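Local structure of sialyltransferase 0160 (Photobacterium damselae, 4R84) at residues Leu256-Leu267 against Met278-Tyr288. The protein probably transfers sialic acid from a CMP-activated donor to acceptor glycans, as a bacterial glycosyltransferase of the GT-B structural group. Numbering follows the deposited sequence.
Sequences LEGEVSLLANYL and MGNRYNWHKLY
Leu-263 sets its CD2 methyl on one face of the Trp-284 indole: CD2 stands 4.1 Å from the centroid of the five-membered ring of Trp-284 and 12° off the ring normal, which defines a CH-pi contact. The leucine reaches the indole because its CG lies anti to the backbone N (chi1 -179°). At the six-membered end, Leu-267 CD1 approaches Trp-284 CZ3 obliquely at 3.8 Å, and the same methyl touches the edge of the Tyr-288 ring, near its plane. The N-H helps to hold the indole's rotation, since Trp-284 NE1 donates to Asn-280 O at 2.9 Å, from above the plane of that carbonyl. Helix 213-219 adds Ile-216 against both Trp-284 and Tyr-288.

A further flat group is the amide of Asn-283. Its ND2 donates to Leu-256 O at 2.9 Å with an N-H...O angle of 153°, while Glu-259 N reaches the same oxygen from the opposite face of its plane. A longer bond runs from Asn-283 ND2 to Gly-279 O (3.3 Å). Asn-283 OD1 has no hydrogen bond across the contact, where the methyl CG2 of Val-260 lies against it; it is hydrogen-bonded to the hydroxyl of Tyr-312, so both ends of this buried amide are engaged.

In the fold, helix 252-267 packs here on the loop leading into strand 290-294, a parallel strand of the Rossmann-like sheet, within a GT-B enzyme. Leu-287 spreads its two methyls along the helix: CD1 meets Leu-263 CG at 3.9 Å, while CD2 touches both Val-260 CG1 and Ala-264 CB. Val-260 CG2 sits 3.4 Å from Asn-283 OD1 and also touches Lys-286 CG. Near Gly-279, Leu-256 CD2 packs 3.6 Å from the backbone N of Gly-279 and also touches Met-278 CB.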
loop_
_atom_site.group_PDB
_atom_site.type_symbol
_atom_site.label_atom_id
_atom_site.label_comp_id
_atom_site.label_asym_id
_atom_site.label_seq_id
_atom_site.Cartn_x
_atom_site.Cartn_y
_atom_site.Cartn_z
ATOM N N LEU A 256 15.571 16.000 14.231
ATOM C CA LEU A 256 15.277 15.392 12.929
ATOM C C LEU A 256 16.103 16.018 11.814
ATOM O O LEU A 256 16.783 15.315 11.055
ATOM C CB LEU A 256 13.800 15.538 12.567
ATOM C CG LEU A 256 12.805 14.500 13.052
ATOM C CD1 LEU A 256 11.494 14.662 12.305
ATOM C CD2 LEU A 256 13.375 13.107 12.874
ATOM N N GLU A 257 16.046 17.344 11.732
ATOM C CA GLU A 257 16.794 18.097 10.734
ATOM C C GLU A 257 18.279 17.806 10.818
ATOM O O GLU A 257 18.951 17.657 9.797
ATOM C CB GLU A 257 16.563 19.599 10.923
ATOM C CG GLU A 257 15.290 20.134 10.293
ATOM C CD GLU A 257 14.930 21.519 10.764
ATOM O OE1 GLU A 257 15.674 22.088 11.604
ATOM O OE2 GLU A 257 13.895 22.075 10.295
ATOM N N GLY A 258 18.772 17.686 12.044
ATOM C CA GLY A 258 20.174 17.423 12.264
ATOM C C GLY A 258 20.574 16.025 11.836
ATOM O O GLY A 258 21.747 15.775 11.559
ATOM N N GLU A 259 19.606 15.115 11.761
ATOM C CA GLU A 259 19.914 13.735 11.407
ATOM C C GLU A 259 19.749 13.424 9.912
ATOM O O GLU A 259 20.035 12.304 9.475
ATOM C CB GLU A 259 19.067 12.790 12.252
ATOM C CG GLU A 259 19.669 12.618 13.643
ATOM C CD GLU A 259 18.758 11.910 14.611
ATOM O OE1 GLU A 259 19.217 11.615 15.738
ATOM O OE2 GLU A 259 17.587 11.658 14.255
ATOM N N VAL A 260 19.333 14.414 9.124
ATOM C CA VAL A 260 19.258 14.204 7.681
ATOM C C VAL A 260 20.636 13.827 7.134
ATOM O O VAL A 260 20.766 12.869 6.372
ATOM C CB VAL A 260 18.719 15.445 6.935
ATOM C CG1 VAL A 260 18.836 15.261 5.413
ATOM C CG2 VAL A 260 17.273 15.698 7.312
ATOM N N SER A 261 21.674 14.564 7.525
ATOM C CA SER A 261 23.016 14.262 7.028
ATOM C C SER A 261 23.487 12.903 7.544
ATOM O O SER A 261 24.257 12.209 6.893
ATOM C CB SER A 261 24.008 15.367 7.406
ATOM O OG SER A 261 24.118 15.518 8.809
ATOM N N LEU A 262 23.019 12.527 8.725
ATOM C CA LEU A 262 23.334 11.221 9.286
ATOM C C LEU A 262 22.794 10.111 8.373
ATOM O O LEU A 262 23.507 9.166 8.021
ATOM C CB LEU A 262 22.744 11.105 10.691
ATOM C CG LEU A 262 23.313 10.065 11.654
ATOM C CD1 LEU A 262 24.823 10.167 11.742
ATOM C CD2 LEU A 262 22.686 10.245 13.024
ATOM N N LEU A 263 21.529 10.232 7.990
ATOM C CA LEU A 263 20.928 9.280 7.061
ATOM C C LEU A 263 21.649 9.313 5.716
ATOM O O LEU A 263 21.995 8.274 5.160
ATOM C CB LEU A 263 19.434 9.561 6.894
ATOM C CG LEU A 263 18.681 8.612 5.945
ATOM C CD1 LEU A 263 18.845 7.161 6.362
ATOM C CD2 LEU A 263 17.200 8.985 5.874
ATOM N N ALA A 264 21.888 10.515 5.208
ATOM C CA ALA A 264 22.554 10.701 3.912
ATOM C C ALA A 264 23.940 10.052 3.846
ATOM O O ALA A 264 24.267 9.372 2.871
ATOM C CB ALA A 264 22.660 12.183 3.594
ATOM N N ASN A 265 24.760 10.275 4.869
ATOM C CA ASN A 265 26.116 9.734 4.874
ATOM C C ASN A 265 26.132 8.227 5.057
ATOM O O ASN A 265 27.011 7.546 4.542
ATOM C CB ASN A 265 26.960 10.389 5.968
ATOM C CG ASN A 265 27.182 11.866 5.725
ATOM O OD1 ASN A 265 27.104 12.338 4.597
ATOM N ND2 ASN A 265 27.456 12.606 6.794
ATOM N N TYR A 266 25.159 7.709 5.795
ATOM C CA TYR A 266 25.042 6.269 5.984
ATOM C C TYR A 266 24.712 5.602 4.654
ATOM O O TYR A 266 25.305 4.583 4.284
ATOM C CB TYR A 266 23.968 5.949 7.028
ATOM C CG TYR A 266 23.830 4.476 7.313
ATOM C CD1 TYR A 266 24.706 3.835 8.184
ATOM C CD2 TYR A 266 22.815 3.726 6.729
ATOM C CE1 TYR A 266 24.585 2.484 8.450
ATOM C CE2 TYR A 266 22.687 2.377 6.992
ATOM C CZ TYR A 266 23.577 1.761 7.856
ATOM O OH TYR A 266 23.448 0.416 8.128
ATOM N N LEU A 267 23.761 6.189 3.935
ATOM C CA LEU A 267 23.374 5.666 2.640
ATOM C C LEU A 267 24.529 5.770 1.646
ATOM O O LEU A 267 24.729 4.863 0.837
ATOM C CB LEU A 267 22.135 6.387 2.097
ATOM C CG LEU A 267 20.836 6.238 2.903
ATOM C CD1 LEU A 267 19.677 6.988 2.217
ATOM C CD2 LEU A 267 20.501 4.772 3.059
ATOM N N MET A 278 13.157 8.334 15.155
ATOM C CA MET A 278 12.359 8.978 14.123
ATOM C C MET A 278 13.218 9.478 12.977
ATOM O O MET A 278 12.741 9.605 11.848
ATOM C CB MET A 278 11.535 10.119 14.718
ATOM C CG MET A 278 10.446 9.609 15.659
ATOM S SD MET A 278 9.371 8.410 14.847
ATOM C CE MET A 278 8.130 8.106 16.104
ATOM N N GLY A 279 14.489 9.734 13.270
ATOM C CA GLY A 279 15.413 10.225 12.269
ATOM C C GLY A 279 15.681 9.257 11.139
ATOM O O GLY A 279 16.148 9.669 10.072
ATOM N N ASN A 280 15.396 7.975 11.337
ATOM C CA ASN A 280 15.598 7.046 10.223
ATOM C C ASN A 280 14.283 6.724 9.547
ATOM O O ASN A 280 14.233 5.890 8.647
ATOM C CB ASN A 280 16.315 5.761 10.683
ATOM C CG ASN A 280 15.476 4.883 11.603
ATOM O OD1 ASN A 280 14.255 4.797 11.489
ATOM N ND2 ASN A 280 16.152 4.181 12.498
ATOM N N ARG A 281 13.222 7.395 9.991
ATOM C CA ARG A 281 11.871 7.095 9.532
ATOM C C ARG A 281 11.267 8.255 8.736
ATOM O O ARG A 281 10.700 8.055 7.664
ATOM C CB ARG A 281 10.973 6.766 10.744
ATOM C CG ARG A 281 9.539 6.384 10.392
ATOM C CD ARG A 281 8.716 5.983 11.630
ATOM N NE ARG A 281 9.305 4.850 12.345
ATOM C CZ ARG A 281 8.681 4.150 13.295
ATOM N NH1 ARG A 281 7.439 4.455 13.663
ATOM N NH2 ARG A 281 9.299 3.133 13.879
ATOM N N TYR A 282 11.385 9.466 9.271
ATOM C CA TYR A 282 10.678 10.604 8.700
ATOM C C TYR A 282 11.609 11.642 8.081
ATOM O O TYR A 282 11.269 12.821 7.993
ATOM C CB TYR A 282 9.783 11.268 9.757
ATOM C CG TYR A 282 8.583 10.427 10.118
ATOM C CD1 TYR A 282 7.622 10.108 9.166
ATOM C CD2 TYR A 282 8.408 9.961 11.411
ATOM C CE1 TYR A 282 6.522 9.335 9.493
ATOM C CE2 TYR A 282 7.311 9.186 11.753
ATOM C CZ TYR A 282 6.372 8.881 10.803
ATOM O OH TYR A 282 5.288 8.113 11.146
ATOM N N ASN A 283 12.779 11.197 7.636
ATOM C CA ASN A 283 13.700 12.064 6.893
ATOM C C ASN A 283 13.881 11.671 5.430
ATOM O O ASN A 283 14.698 12.266 4.725
ATOM C CB ASN A 283 15.071 12.075 7.555
ATOM C CG ASN A 283 15.195 13.134 8.615
ATOM O OD1 ASN A 283 14.524 14.170 8.560
ATOM N ND2 ASN A 283 16.056 12.885 9.594
ATOM N N TRP A 284 13.158 10.657 4.973
ATOM C CA TRP A 284 13.380 10.168 3.612
ATOM C C TRP A 284 12.986 11.204 2.567
ATOM O O TRP A 284 13.606 11.269 1.504
ATOM C CB TRP A 284 12.642 8.854 3.390
ATOM C CG TRP A 284 13.330 7.748 4.152
ATOM C CD1 TRP A 284 13.101 7.375 5.446
ATOM C CD2 TRP A 284 14.376 6.904 3.670
ATOM N NE1 TRP A 284 13.947 6.349 5.795
ATOM C CE2 TRP A 284 14.746 6.046 4.718
ATOM C CE3 TRP A 284 15.053 6.797 2.443
ATOM C CZ2 TRP A 284 15.746 5.077 4.582
ATOM C CZ3 TRP A 284 16.046 5.840 2.307
ATOM C CH2 TRP A 284 16.382 4.990 3.371
ATOM N N HIS A 285 11.989 12.030 2.881
ATOM C CA HIS A 285 11.526 13.047 1.928
ATOM C C HIS A 285 12.540 14.183 1.726
ATOM O O HIS A 285 12.409 14.972 0.793
ATOM C CB HIS A 285 10.186 13.618 2.385
ATOM C CG HIS A 285 10.278 14.437 3.632
ATOM N ND1 HIS A 285 10.703 13.911 4.833
ATOM C CD2 HIS A 285 9.997 15.741 3.867
ATOM C CE1 HIS A 285 10.691 14.860 5.755
ATOM N NE2 HIS A 285 10.265 15.979 5.194
ATOM N N LYS A 286 13.549 14.248 2.594
ATOM C CA LYS A 286 14.634 15.230 2.480
ATOM C C LYS A 286 15.677 14.780 1.471
ATOM O O LYS A 286 16.515 15.567 1.027
ATOM C CB LYS A 286 15.309 15.450 3.841
ATOM C CG LYS A 286 14.456 16.084 4.935
ATOM C CD LYS A 286 14.281 17.579 4.728
ATOM C CE LYS A 286 13.012 17.925 3.993
ATOM N NZ LYS A 286 12.897 19.401 3.811
ATOM N N LEU A 287 15.643 13.505 1.123
ATOM C CA LEU A 287 16.673 12.936 0.256
ATOM C C LEU A 287 16.149 12.363 -1.053
ATOM O O LEU A 287 16.886 12.294 -2.049
ATOM C CB LEU A 287 17.437 11.848 1.015
ATOM C CG LEU A 287 18.129 12.325 2.294
ATOM C CD1 LEU A 287 18.780 11.158 3.029
ATOM C CD2 LEU A 287 19.157 13.396 1.994
ATOM N N TYR A 288 14.886 11.951 -1.051
ATOM C CA TYR A 288 14.239 11.346 -2.206
ATOM C C TYR A 288 12.813 11.840 -2.295
ATOM O O TYR A 288 12.257 12.315 -1.301
ATOM C CB TYR A 288 14.231 9.819 -2.104
ATOM C CG TYR A 288 15.599 9.216 -1.951
ATOM C CD1 TYR A 288 16.389 8.950 -3.060
ATOM C CD2 TYR A 288 16.114 8.934 -0.679
ATOM C CE1 TYR A 288 17.665 8.411 -2.915
ATOM C CE2 TYR A 288 17.370 8.395 -0.523
ATOM C CZ TYR A 288 18.145 8.140 -1.646
ATOM O OH TYR A 288 19.398 7.608 -1.490
#